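Peptidase S9 prolyl oligopeptidase catalytic domain-containing protein (Pyrococcus horikoshii, PDB 4HXF) probably cleaves peptides as a serine peptidase of the prolyl oligopeptidase family, working as a self-compartmentalizing hexamer that selects its substrates through multimerization. Local coordinates at residues Leu538-His542 with Ser554-Tyr558; Lys566-Ile570 with Tyr607-Phe611; Phe141-Phe147 with Pro171-Ser175; Phe279-Val284 with Met391-Tyr395. All coordinates share one frame; numbering follows the deposited sequence.

In the fold
From the N terminus, contact 3 closes first: it ties an insertion of one beta-propeller sheet, 141-147, to the turn 171-175 that leads into the next sheet. Contact 4 then spans more than a hundred residues, bringing the propeller hairpin 279-284 against the loop 391-395 of the alpha/beta-hydrolase domain, about 28 Å from contact 3 between centres. Contact 1 closes a short loop from strand to helix in the hydrolase, and contact 2 holds the next strand against the loop after helix 586-605. All four stand in series; none nests or crosses. Contacts 1 and 2 touch through neighbouring strands, where L540 N lies 2.9 Å from Y569 O, and both reach the second subunit.

Contact 1: residues Leu538-His542 with Ser554-Tyr558; sequences LLLIH and SLMFY
The H542 imidazole is met at its edge, near the ring plane, by S554 OG, while the F557 ring takes the methyl L540 CD2 at its own edge and L538 CD2 at an oblique slant. At H542 the contact is a hydrogen bond of 2.7 Å between ND1 and S554 OG, somewhat bent, at 149°. The other ring nitrogen, NE2, is bonded to the carbonyl of C549, a residue of the inhibitor pocket.

Below this polar end the packing is apolar. L538 and F557 cross at roughly a right angle, with L538 CD2 3.8 Å from F557 CE2. L540 sends its two methyls separate ways: CD2 toward the F557 rim, CD1 onto the helix, 3.5 Å from S554 O and 3.7 Å from Y558 CB. Its CG is anti to the carbonyl carbon (chi1 -73°), which aims the branch at the first turn of the segment.

Strand 538-543 and helix 552-563 are the first two elements of a beta-alpha-beta crossover in the hydrolase sheet; the segments 538-542 and 554-558 run at 154° to each other. With both nitrogens engaged, the buried H542 ring has its rotation fixed, and it couples this helix to the loop carrying C549.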
loop_
_atom_site.group_PDB
_atom_site.type_symbol
_atom_site.label_atom_id
_atom_site.label_comp_id
_atom_site.label_asym_id
_atom_site.label_seq_id
_atom_site.Cartn_x
_atom_site.Cartn_y
_atom_site.Cartn_z
ATOM N N LEU A 538 9.524 10.795 -45.829
ATOM C CA LEU A 538 10.551 10.671 -44.794
ATOM C C LEU A 538 9.895 10.437 -43.421
ATOM O O LEU A 538 8.960 11.080 -43.033
ATOM C CB LEU A 538 11.370 11.957 -44.746
ATOM C CG LEU A 538 12.379 12.052 -43.593
ATOM C CD1 LEU A 538 13.542 11.009 -43.695
ATOM C CD2 LEU A 538 12.938 13.513 -43.607
ATOM N N LEU A 539 10.414 9.471 -42.704
ATOM C CA LEU A 539 10.105 9.219 -41.285
ATOM C C LEU A 539 11.291 9.627 -40.511
ATOM O O LEU A 539 12.441 9.127 -40.732
ATOM C CB LEU A 539 9.812 7.731 -41.013
ATOM C CG LEU A 539 9.583 7.398 -39.549
ATOM C CD1 LEU A 539 8.385 8.118 -38.876
ATOM C CD2 LEU A 539 9.481 5.847 -39.484
ATOM N N LEU A 540 11.061 10.548 -39.594
ATOM C CA LEU A 540 12.057 10.981 -38.603
ATOM C C LEU A 540 11.774 10.291 -37.284
ATOM O O LEU A 540 10.608 10.190 -36.819
ATOM C CB LEU A 540 12.033 12.527 -38.419
ATOM C CG LEU A 540 12.626 13.278 -39.594
ATOM C CD1 LEU A 540 12.008 14.728 -39.658
ATOM C CD2 LEU A 540 14.199 13.269 -39.506
ATOM N N ILE A 541 12.833 9.677 -36.686
ATOM C CA ILE A 541 12.714 9.045 -35.384
ATOM C C ILE A 541 13.667 9.761 -34.486
ATOM O O ILE A 541 14.856 9.959 -34.850
ATOM C CB ILE A 541 13.096 7.542 -35.476
ATOM C CG1 ILE A 541 12.090 6.785 -36.312
ATOM C CG2 ILE A 541 13.131 6.948 -34.042
ATOM C CD1 ILE A 541 12.336 5.317 -36.651
ATOM N N HIS A 542 13.219 10.082 -33.272
ATOM C CA HIS A 542 14.065 10.717 -32.278
ATOM C C HIS A 542 13.668 10.242 -30.904
ATOM O O HIS A 542 12.698 9.529 -30.741
ATOM C CB HIS A 542 13.982 12.226 -32.332
ATOM C CG HIS A 542 15.320 12.883 -32.053
ATOM N ND1 HIS A 542 16.210 13.211 -33.079
ATOM C CD2 HIS A 542 15.962 13.211 -30.837
ATOM C CE1 HIS A 542 17.308 13.752 -32.511
ATOM N NE2 HIS A 542 17.214 13.690 -31.181
ATOM N N SER A 554 15.899 16.656 -35.322
ATOM C CA SER A 554 14.759 16.013 -36.016
ATOM C C SER A 554 13.581 16.942 -36.091
ATOM O O SER A 554 12.975 17.045 -37.171
ATOM C CB SER A 554 14.312 14.655 -35.476
ATOM O OG SER A 554 15.352 13.658 -35.639
ATOM N N LEU A 555 13.245 17.605 -34.975
ATOM C CA LEU A 555 11.962 18.350 -34.962
ATOM C C LEU A 555 12.020 19.595 -35.855
ATOM O O LEU A 555 11.033 19.966 -36.553
ATOM C CB LEU A 555 11.530 18.644 -33.537
ATOM C CG LEU A 555 10.176 19.373 -33.376
ATOM C CD1 LEU A 555 9.084 18.555 -34.127
ATOM C CD2 LEU A 555 9.779 19.556 -31.866
ATOM N N MET A 556 13.170 20.260 -35.924
ATOM C CA MET A 556 13.293 21.425 -36.811
ATOM C C MET A 556 13.102 20.995 -38.247
ATOM O O MET A 556 12.452 21.687 -38.985
ATOM C CB MET A 556 14.590 22.231 -36.606
ATOM C CG MET A 556 14.766 22.867 -35.290
ATOM S SD MET A 556 16.207 23.987 -35.255
ATOM C CE MET A 556 17.541 22.903 -35.676
ATOM N N PHE A 557 13.753 19.913 -38.661
ATOM C CA PHE A 557 13.674 19.372 -39.991
ATOM C C PHE A 557 12.211 18.970 -40.317
ATOM O O PHE A 557 11.674 19.365 -41.371
ATOM C CB PHE A 557 14.659 18.268 -40.213
ATOM C CG PHE A 557 14.963 17.936 -41.666
ATOM C CD1 PHE A 557 15.257 18.878 -42.664
ATOM C CD2 PHE A 557 15.175 16.607 -42.009
ATOM C CE1 PHE A 557 15.534 18.484 -43.949
ATOM C CE2 PHE A 557 15.537 16.238 -43.301
ATOM C CZ PHE A 557 15.799 17.168 -44.235
ATOM N N TYR A 558 11.572 18.304 -39.395
ATOM C CA TYR A 558 10.165 17.972 -39.486
ATOM C C TYR A 558 9.270 19.208 -39.687
ATOM O O TYR A 558 8.501 19.287 -40.695
ATOM C CB TYR A 558 9.708 17.214 -38.243
ATOM C CG TYR A 558 8.204 16.905 -38.273
ATOM C CD1 TYR A 558 7.685 15.913 -39.086
ATOM C CD2 TYR A 558 7.325 17.697 -37.597
ATOM C CE1 TYR A 558 6.313 15.696 -39.169
ATOM C CE2 TYR A 558 5.960 17.536 -37.689
ATOM C CZ TYR A 558 5.461 16.503 -38.482
ATOM O OH TYR A 558 4.110 16.284 -38.634
#

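Contact 2: residues Lys566-Ile570 with Tyr607-Phe611; sequences KEVYI and YEEGF
E567-Y569 and Y607-F611 run 45° apart and keep their backbones separated, the CA atoms of E567 and G610 being 8.5 Å from each other, so side chains bridge the space. The second segment is irregular, and G610 turns it at a positive phi.

E567 does most of the reaching. Its chain is extended, with CG anti to the backbone N (chi1 -179°), and it comes at Y607 from the opposite direction. Y607 OH donates to E567 OE2 over 2.6 Å, on the syn side of the carboxylate and 24° out of its plane. The other oxygen, OE1, accepts from Y569 OH at 2.6 Å on its anti side and also forms a salt bridge with K603.

F611 CB sits over one face of Y569, toward the rim at CE2 (3.8 Å), as a CH-pi contact, and the F611 ring turns its edge toward that face, centroids 5.9 Å apart.

Were E567 an alanine, the two tyrosine hydroxyls would probably lose their shared acceptor and K603 its carboxylate mate. K603 NZ also binds the carbonyls of E608 and G610. Strand 568-573, continued by the second subunit at I570, is thus tied to the loop where two hydroxyls and one ammonium would favour a charged E567.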
loop_
_atom_site.group_PDB
_atom_site.type_symbol
_atom_site.label_atom_id
_atom_site.label_comp_id
_atom_site.label_asym_id
_atom_site.label_seq_id
_atom_site.Cartn_x
_atom_site.Cartn_y
_atom_site.Cartn_z
ATOM N N LYS A 566 5.802 19.089 -47.511
ATOM C CA LYS A 566 6.355 17.734 -47.780
ATOM C C LYS A 566 5.633 16.681 -46.951
ATOM O O LYS A 566 5.081 16.981 -45.911
ATOM C CB LYS A 566 7.819 17.742 -47.417
ATOM C CG LYS A 566 8.658 18.884 -48.043
ATOM C CD LYS A 566 8.654 18.905 -49.551
ATOM C CE LYS A 566 9.637 19.912 -50.093
ATOM N NZ LYS A 566 9.680 19.839 -51.582
ATOM N N GLU A 567 5.681 15.475 -47.442
ATOM C CA GLU A 567 5.188 14.324 -46.734
ATOM C C GLU A 567 6.278 13.853 -45.780
ATOM O O GLU A 567 7.264 13.227 -46.189
ATOM C CB GLU A 567 4.838 13.192 -47.741
ATOM C CG GLU A 567 4.290 12.001 -46.961
ATOM C CD GLU A 567 3.881 10.763 -47.792
ATOM O OE1 GLU A 567 3.472 9.798 -47.152
ATOM O OE2 GLU A 567 3.926 10.769 -49.047
ATOM N N VAL A 568 6.067 14.066 -44.501
ATOM C CA VAL A 568 7.029 13.780 -43.443
ATOM C C VAL A 568 6.266 13.423 -42.176
ATOM O O VAL A 568 5.116 13.911 -42.010
ATOM C CB VAL A 568 8.032 14.919 -43.255
ATOM C CG1 VAL A 568 7.312 16.194 -42.821
ATOM C CG2 VAL A 568 9.222 14.436 -42.328
ATOM N N TYR A 569 6.864 12.572 -41.353
ATOM C CA TYR A 569 6.287 12.067 -40.161
ATOM C C TYR A 569 7.378 12.076 -39.093
ATOM O O TYR A 569 8.543 11.899 -39.479
ATOM C CB TYR A 569 5.823 10.617 -40.334
ATOM C CG TYR A 569 4.909 10.436 -41.519
ATOM C CD1 TYR A 569 5.450 10.175 -42.812
ATOM C CD2 TYR A 569 3.520 10.551 -41.371
ATOM C CE1 TYR A 569 4.596 10.047 -43.885
ATOM C CE2 TYR A 569 2.679 10.480 -42.473
ATOM C CZ TYR A 569 3.218 10.172 -43.719
ATOM O OH TYR A 569 2.333 10.066 -44.788
ATOM N N ILE A 570 7.000 12.211 -37.856
ATOM C CA ILE A 570 7.950 12.146 -36.727
ATOM C C ILE A 570 7.464 11.313 -35.577
ATOM O O ILE A 570 6.316 11.432 -35.110
ATOM C CB ILE A 570 8.584 13.516 -36.323
ATOM C CG1 ILE A 570 9.719 13.352 -35.376
ATOM C CG2 ILE A 570 7.500 14.459 -35.739
ATOM C CD1 ILE A 570 10.442 14.667 -35.020
ATOM N N TYR A 607 4.159 2.041 -52.523
ATOM C CA TYR A 607 3.728 3.319 -51.933
ATOM C C TYR A 607 2.223 3.337 -51.717
ATOM O O TYR A 607 1.442 3.055 -52.617
ATOM C CB TYR A 607 4.113 4.527 -52.790
ATOM C CG TYR A 607 3.637 5.844 -52.179
ATOM C CD1 TYR A 607 4.411 6.507 -51.219
ATOM C CD2 TYR A 607 2.387 6.377 -52.491
ATOM C CE1 TYR A 607 3.934 7.678 -50.619
ATOM C CE2 TYR A 607 1.914 7.535 -51.908
ATOM C CZ TYR A 607 2.710 8.206 -50.989
ATOM O OH TYR A 607 2.272 9.349 -50.385
ATOM N N GLU A 608 1.821 3.717 -50.525
ATOM C CA GLU A 608 0.413 4.018 -50.288
ATOM C C GLU A 608 0.333 5.326 -49.499
ATOM O O GLU A 608 1.304 5.763 -48.841
ATOM C CB GLU A 608 -0.239 2.891 -49.534
ATOM C CG GLU A 608 0.329 2.743 -48.128
ATOM C CD GLU A 608 -0.214 1.533 -47.397
ATOM O OE1 GLU A 608 -0.394 0.472 -48.006
ATOM O OE2 GLU A 608 -0.410 1.641 -46.187
ATOM N N GLU A 609 -0.808 6.023 -49.634
ATOM C CA GLU A 609 -0.879 7.276 -48.910
ATOM C C GLU A 609 -1.023 7.147 -47.409
ATOM O O GLU A 609 -1.584 6.166 -46.859
ATOM C CB GLU A 609 -2.051 8.118 -49.487
ATOM C CG GLU A 609 -1.770 8.576 -50.922
ATOM C CD GLU A 609 -2.730 9.656 -51.408
ATOM O OE1 GLU A 609 -3.919 9.654 -50.994
ATOM O OE2 GLU A 609 -2.282 10.501 -52.208
ATOM N N GLY A 610 -0.543 8.170 -46.709
ATOM C CA GLY A 610 -0.719 8.326 -45.255
ATOM C C GLY A 610 0.131 7.337 -44.458
ATOM O O GLY A 610 0.924 6.543 -45.035
ATOM N N PHE A 611 0.004 7.407 -43.125
ATOM C CA PHE A 611 0.613 6.463 -42.244
ATOM C C PHE A 611 -0.209 6.463 -40.928
ATOM O O PHE A 611 0.146 7.105 -39.965
ATOM C CB PHE A 611 2.092 6.779 -42.078
ATOM C CG PHE A 611 2.929 5.656 -41.539
ATOM C CD1 PHE A 611 3.288 4.545 -42.317
ATOM C CD2 PHE A 611 3.376 5.690 -40.290
ATOM C CE1 PHE A 611 4.039 3.527 -41.828
ATOM C CE2 PHE A 611 4.220 4.668 -39.806
ATOM C CZ PHE A 611 4.516 3.545 -40.597
#

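Contact 3: residues Phe141-Phe147 with Pro171-Ser175; sequences FDNMGFF and PRFSS
Aromatic contacts dominate between F141, F147 and F173. F173 points an edge at the face of F141, planes at 60°, with F173 CZ over the ring centre and 3.5 Å from F141 CZ; the centroids are 4.7 Å apart. F147 meets F173 rim to rim, planes at 83°, its CZ 3.4 Å from F173 CE2. A Met-aromatic contact joins them: M144, extended beyond CG, brings SD obliquely to within 3.5 Å of F173 CE2. Putting an alanine at F141 would probably strip F173 CZ of the face it rests on and open a gap beside R548.

A CH-pi contact belongs to R172. Its CD stands over the centre of the F147 ring, 3.6 Å from the centroid, and the bend at chi3 lays one face of the guanidinium over F147 CB, offset toward the rim, its plane 44° from the ring and NH1 3.3 Å from F147 CD1. The charge is answered by E134, in a salt bridge with NH2.

In the backbone, M144 N and G145 N both donate to F141 O, a classic beta bulge, and P171-S174 is a type II turn in which S174 OG donates to P171 O.

The F141 side chain lies about 8 Å from the bound inhibitor, and D142 OD1 accepts from N of H578, a pocket residue. The aromatic cluster thus joins a propeller blade insertion to the inter-blade link.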
loop_
_atom_site.group_PDB
_atom_site.type_symbol
_atom_site.label_atom_id
_atom_site.label_comp_id
_atom_site.label_asym_id
_atom_site.label_seq_id
_atom_site.Cartn_x
_atom_site.Cartn_y
_atom_site.Cartn_z
ATOM N N PHE A 141 25.071 15.133 -20.856
ATOM C CA PHE A 141 25.808 14.160 -21.620
ATOM C C PHE A 141 24.927 12.984 -21.929
ATOM O O PHE A 141 24.228 12.487 -21.092
ATOM C CB PHE A 141 27.109 13.729 -20.940
ATOM C CG PHE A 141 28.177 13.252 -21.903
ATOM C CD1 PHE A 141 29.069 14.134 -22.403
ATOM C CD2 PHE A 141 28.290 11.913 -22.322
ATOM C CE1 PHE A 141 29.996 13.811 -23.346
ATOM C CE2 PHE A 141 29.254 11.542 -23.233
ATOM C CZ PHE A 141 30.126 12.455 -23.708
ATOM N N ASP A 142 25.018 12.523 -23.162
ATOM C CA ASP A 142 24.210 11.370 -23.587
ATOM C C ASP A 142 24.400 10.178 -22.682
ATOM O O ASP A 142 25.530 9.803 -22.388
ATOM C CB ASP A 142 24.584 10.989 -25.052
ATOM C CG ASP A 142 23.606 9.965 -25.627
ATOM O OD1 ASP A 142 22.459 10.371 -25.792
ATOM O OD2 ASP A 142 24.021 8.779 -25.665
ATOM N N ASN A 143 23.290 9.573 -22.297
ATOM C CA ASN A 143 23.294 8.350 -21.477
ATOM C C ASN A 143 23.773 8.602 -20.035
ATOM O O ASN A 143 23.961 7.654 -19.265
ATOM C CB ASN A 143 24.125 7.225 -22.049
ATOM C CG ASN A 143 23.546 5.825 -21.647
ATOM O OD1 ASN A 143 22.343 5.667 -21.437
ATOM N ND2 ASN A 143 24.420 4.886 -21.495
ATOM N N MET A 144 23.868 9.863 -19.650
ATOM C CA MET A 144 24.249 10.285 -18.307
ATOM C C MET A 144 23.264 11.250 -17.725
ATOM O O MET A 144 23.150 11.265 -16.509
ATOM C CB MET A 144 25.617 10.937 -18.297
ATOM C CG MET A 144 26.689 10.009 -18.682
ATOM S SD MET A 144 28.312 10.660 -18.710
ATOM C CE MET A 144 29.127 9.091 -19.135
ATOM N N GLY A 145 22.628 12.132 -18.520
ATOM C CA GLY A 145 21.645 13.085 -18.105
ATOM C C GLY A 145 22.207 14.523 -17.997
ATOM O O GLY A 145 23.329 14.842 -18.517
ATOM N N PHE A 146 21.522 15.368 -17.277
ATOM C CA PHE A 146 22.062 16.707 -16.935
ATOM C C PHE A 146 23.164 16.513 -15.906
ATOM O O PHE A 146 22.981 15.798 -14.893
ATOM C CB PHE A 146 21.019 17.680 -16.412
ATOM C CG PHE A 146 20.067 18.144 -17.443
ATOM C CD1 PHE A 146 18.898 17.427 -17.728
ATOM C CD2 PHE A 146 20.364 19.257 -18.216
ATOM C CE1 PHE A 146 17.977 17.870 -18.672
ATOM C CE2 PHE A 146 19.473 19.680 -19.200
ATOM C CZ PHE A 146 18.239 19.020 -19.396
ATOM N N PHE A 147 24.317 17.178 -16.114
ATOM C CA PHE A 147 25.359 17.016 -15.130
ATOM C C PHE A 147 25.076 17.597 -13.771
ATOM O O PHE A 147 25.552 17.063 -12.767
ATOM C CB PHE A 147 26.689 17.591 -15.691
ATOM C CG PHE A 147 27.438 16.630 -16.618
ATOM C CD1 PHE A 147 27.920 17.038 -17.875
ATOM C CD2 PHE A 147 27.787 15.396 -16.160
ATOM C CE1 PHE A 147 28.659 16.189 -18.628
ATOM C CE2 PHE A 147 28.573 14.515 -16.912
ATOM C CZ PHE A 147 29.044 14.935 -18.150
ATOM N N PRO A 171 37.307 16.489 -10.990
ATOM C CA PRO A 171 36.351 16.960 -11.997
ATOM C C PRO A 171 35.568 15.909 -12.741
ATOM O O PRO A 171 35.969 14.700 -12.713
ATOM C CB PRO A 171 37.292 17.734 -12.975
ATOM C CG PRO A 171 38.432 18.125 -12.120
ATOM C CD PRO A 171 38.690 16.931 -11.230
ATOM N N ARG A 172 34.366 16.263 -13.280
ATOM C CA ARG A 172 33.526 15.346 -14.040
ATOM C C ARG A 172 34.390 14.685 -15.162
ATOM O O ARG A 172 35.360 15.334 -15.675
ATOM C CB ARG A 172 32.189 16.025 -14.659
ATOM C CG ARG A 172 32.415 16.989 -15.712
ATOM C CD ARG A 172 31.031 17.607 -16.111
ATOM N NE ARG A 172 30.694 18.481 -15.054
ATOM C CZ ARG A 172 29.833 19.497 -15.191
ATOM N NH1 ARG A 172 29.281 19.661 -16.323
ATOM N NH2 ARG A 172 29.599 20.306 -14.223
ATOM N N PHE A 173 34.031 13.470 -15.493
ATOM C CA PHE A 173 34.644 12.680 -16.536
ATOM C C PHE A 173 36.085 12.306 -16.218
ATOM O O PHE A 173 36.851 12.074 -17.134
ATOM C CB PHE A 173 34.504 13.487 -17.848
ATOM C CG PHE A 173 33.488 13.000 -18.778
ATOM C CD1 PHE A 173 33.844 12.552 -20.023
ATOM C CD2 PHE A 173 32.197 12.939 -18.389
ATOM C CE1 PHE A 173 32.867 12.075 -20.884
ATOM C CE2 PHE A 173 31.217 12.505 -19.264
ATOM C CZ PHE A 173 31.571 12.132 -20.499
ATOM N N SER A 174 36.433 12.131 -14.943
ATOM C CA SER A 174 37.682 11.556 -14.532
ATOM C C SER A 174 37.554 10.071 -14.408
ATOM O O SER A 174 36.447 9.476 -14.277
ATOM C CB SER A 174 38.209 12.187 -13.254
ATOM O OG SER A 174 38.446 13.624 -13.402
ATOM N N SER A 175 38.666 9.386 -14.506
ATOM C CA SER A 175 38.682 7.936 -14.362
ATOM C C SER A 175 39.873 7.499 -13.483
ATOM O O SER A 175 40.799 8.260 -13.222
ATOM C CB SER A 175 38.685 7.208 -15.721
ATOM O OG SER A 175 39.854 7.498 -16.356
#

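Contact 4: residues Phe279-Val284 with Met391-Tyr395; sequences FEEGSV and MYGYY
A beta hairpin of the propeller, closed by a type I' turn from E280 to S283, packs here on M391-Y394, in the hydrolase loop between strand 378-384 and helix 398-405. This is a domain interface, the propeller meeting the catalytic alpha/beta-hydrolase fold.

The backbones come together at two glycines, G282 and G393, whose CA atoms are 3.9 Å apart. Y394 N donates to G282 O over 3.0 Å, tilted 26° from the carbonyl plane, and W302 NE1 gives that same oxygen a second donor. Any CB on G393 would run into G282 O, so the approach depends on the bare glycine. G282 CA in turn makes a CA-H...O contact with Y392 O.

M391 lies across one face of the hairpin. Its chain starts out extended, CG anti to the backbone N (chi1 -171°), and bends at chi3 (72°). SD thus accepts a weak hydrogen bond from G282 N, while CE rests against G282 C, against S283 O at 3.4 Å, and at the edge of the F279 ring, 3.9 Å from CD2, with V284 CG2 near it. F279 leans on E263, which with D244 forms a magnesium site.

The Y394 ring lies obliquely beside the turn, its OH bonded to W366 NE1. Beside it S283 OG, bonded to the carbonyl of G299, lies 3.4 Å from Y394 CD1.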
loop_
_atom_site.group_PDB
_atom_site.type_symbol
_atom_site.label_atom_id
_atom_site.label_comp_id
_atom_site.label_asym_id
_atom_site.label_seq_id
_atom_site.Cartn_x
_atom_site.Cartn_y
_atom_site.Cartn_z
ATOM N N PHE A 279 40.353 -2.185 -35.216
ATOM C CA PHE A 279 39.315 -1.973 -36.232
ATOM C C PHE A 279 39.994 -2.120 -37.591
ATOM O O PHE A 279 40.933 -1.375 -37.969
ATOM C CB PHE A 279 38.701 -0.602 -36.150
ATOM C CG PHE A 279 37.888 -0.314 -34.959
ATOM C CD1 PHE A 279 38.462 0.372 -33.912
ATOM C CD2 PHE A 279 36.524 -0.580 -34.909
ATOM C CE1 PHE A 279 37.778 0.777 -32.809
ATOM C CE2 PHE A 279 35.820 -0.218 -33.753
ATOM C CZ PHE A 279 36.468 0.430 -32.681
ATOM N N GLU A 280 39.577 -3.115 -38.362
ATOM C CA GLU A 280 40.235 -3.446 -39.623
ATOM C C GLU A 280 39.199 -3.833 -40.725
ATOM O O GLU A 280 38.708 -4.968 -40.724
ATOM C CB GLU A 280 41.196 -4.614 -39.487
ATOM C CG GLU A 280 42.395 -4.384 -38.584
ATOM C CD GLU A 280 43.351 -5.532 -38.571
ATOM O OE1 GLU A 280 43.160 -6.463 -37.852
ATOM O OE2 GLU A 280 44.290 -5.485 -39.346
ATOM N N GLU A 281 38.945 -2.927 -41.640
ATOM C CA GLU A 281 38.158 -3.124 -42.867
ATOM C C GLU A 281 36.919 -3.965 -42.649
ATOM O O GLU A 281 36.646 -4.956 -43.341
ATOM C CB GLU A 281 39.067 -3.778 -43.933
ATOM C CG GLU A 281 40.416 -3.082 -44.098
ATOM C CD GLU A 281 41.518 -3.689 -43.185
ATOM O OE1 GLU A 281 41.516 -4.898 -43.034
ATOM O OE2 GLU A 281 42.342 -2.962 -42.547
ATOM N N GLY A 282 36.170 -3.553 -41.650
ATOM C CA GLY A 282 34.902 -4.218 -41.287
ATOM C C GLY A 282 34.914 -5.238 -40.177
ATOM O O GLY A 282 33.855 -5.594 -39.700
ATOM N N SER A 283 36.074 -5.685 -39.754
ATOM C CA SER A 283 36.263 -6.643 -38.686
ATOM C C SER A 283 36.802 -5.890 -37.456
ATOM O O SER A 283 37.443 -4.785 -37.573
ATOM C CB SER A 283 37.273 -7.692 -39.150
ATOM O OG SER A 283 36.727 -8.432 -40.237
ATOM N N VAL A 284 36.626 -6.495 -36.288
ATOM C CA VAL A 284 37.345 -6.087 -35.086
ATOM C C VAL A 284 38.115 -7.363 -34.673
ATOM O O VAL A 284 37.490 -8.342 -34.260
ATOM C CB VAL A 284 36.503 -5.497 -33.986
ATOM C CG1 VAL A 284 37.274 -5.287 -32.704
ATOM C CG2 VAL A 284 35.816 -4.226 -34.484
ATOM N N MET A 391 31.855 2.091 -38.320
ATOM C CA MET A 391 32.343 1.096 -39.254
ATOM C C MET A 391 31.299 -0.010 -39.396
ATOM O O MET A 391 30.793 -0.522 -38.365
ATOM C CB MET A 391 33.644 0.505 -38.737
ATOM C CG MET A 391 34.341 -0.409 -39.784
ATOM S SD MET A 391 35.847 -1.165 -39.198
ATOM C CE MET A 391 35.125 -2.364 -38.062
ATOM N N TYR A 392 30.926 -0.328 -40.633
ATOM C CA TYR A 392 30.129 -1.490 -40.922
ATOM C C TYR A 392 31.061 -2.640 -41.357
ATOM O O TYR A 392 32.203 -2.455 -41.757
ATOM C CB TYR A 392 29.189 -1.262 -42.116
ATOM C CG TYR A 392 27.866 -0.552 -41.785
ATOM C CD1 TYR A 392 27.275 0.273 -42.732
ATOM C CD2 TYR A 392 27.174 -0.813 -40.626
ATOM C CE1 TYR A 392 26.082 0.926 -42.479
ATOM C CE2 TYR A 392 25.943 -0.181 -40.371
ATOM C CZ TYR A 392 25.401 0.670 -41.348
ATOM O OH TYR A 392 24.213 1.274 -41.049
ATOM N N GLY A 393 30.470 -3.818 -41.209
ATOM C CA GLY A 393 31.113 -5.013 -41.704
ATOM C C GLY A 393 30.482 -6.266 -41.137
ATOM O O GLY A 393 29.470 -6.784 -41.697
ATOM N N TYR A 394 31.119 -6.798 -40.104
ATOM C CA TYR A 394 30.805 -8.162 -39.592
ATOM C C TYR A 394 30.284 -8.269 -38.174
ATOM O O TYR A 394 30.667 -9.157 -37.413
ATOM C CB TYR A 394 32.001 -9.078 -39.867
ATOM C CG TYR A 394 32.422 -9.031 -41.308
ATOM C CD1 TYR A 394 33.691 -8.486 -41.668
ATOM C CD2 TYR A 394 31.677 -9.621 -42.259
ATOM C CE1 TYR A 394 34.096 -8.404 -43.015
ATOM C CE2 TYR A 394 32.059 -9.542 -43.599
ATOM C CZ TYR A 394 33.294 -9.013 -43.943
ATOM O OH TYR A 394 33.567 -9.019 -45.300
ATOM N N TYR A 395 29.454 -7.299 -37.810
ATOM C CA TYR A 395 28.698 -7.444 -36.583
ATOM C C TYR A 395 27.207 -7.698 -36.927
ATOM O O TYR A 395 26.811 -7.571 -38.087
ATOM C CB TYR A 395 28.895 -6.231 -35.703
ATOM C CG TYR A 395 28.213 -4.922 -36.079
ATOM C CD1 TYR A 395 28.921 -3.914 -36.777
ATOM C CD2 TYR A 395 26.933 -4.626 -35.708
ATOM C CE1 TYR A 395 28.342 -2.711 -37.055
ATOM C CE2 TYR A 395 26.324 -3.478 -36.114
ATOM C CZ TYR A 395 27.049 -2.509 -36.745
ATOM O OH TYR A 395 26.421 -1.317 -37.036
#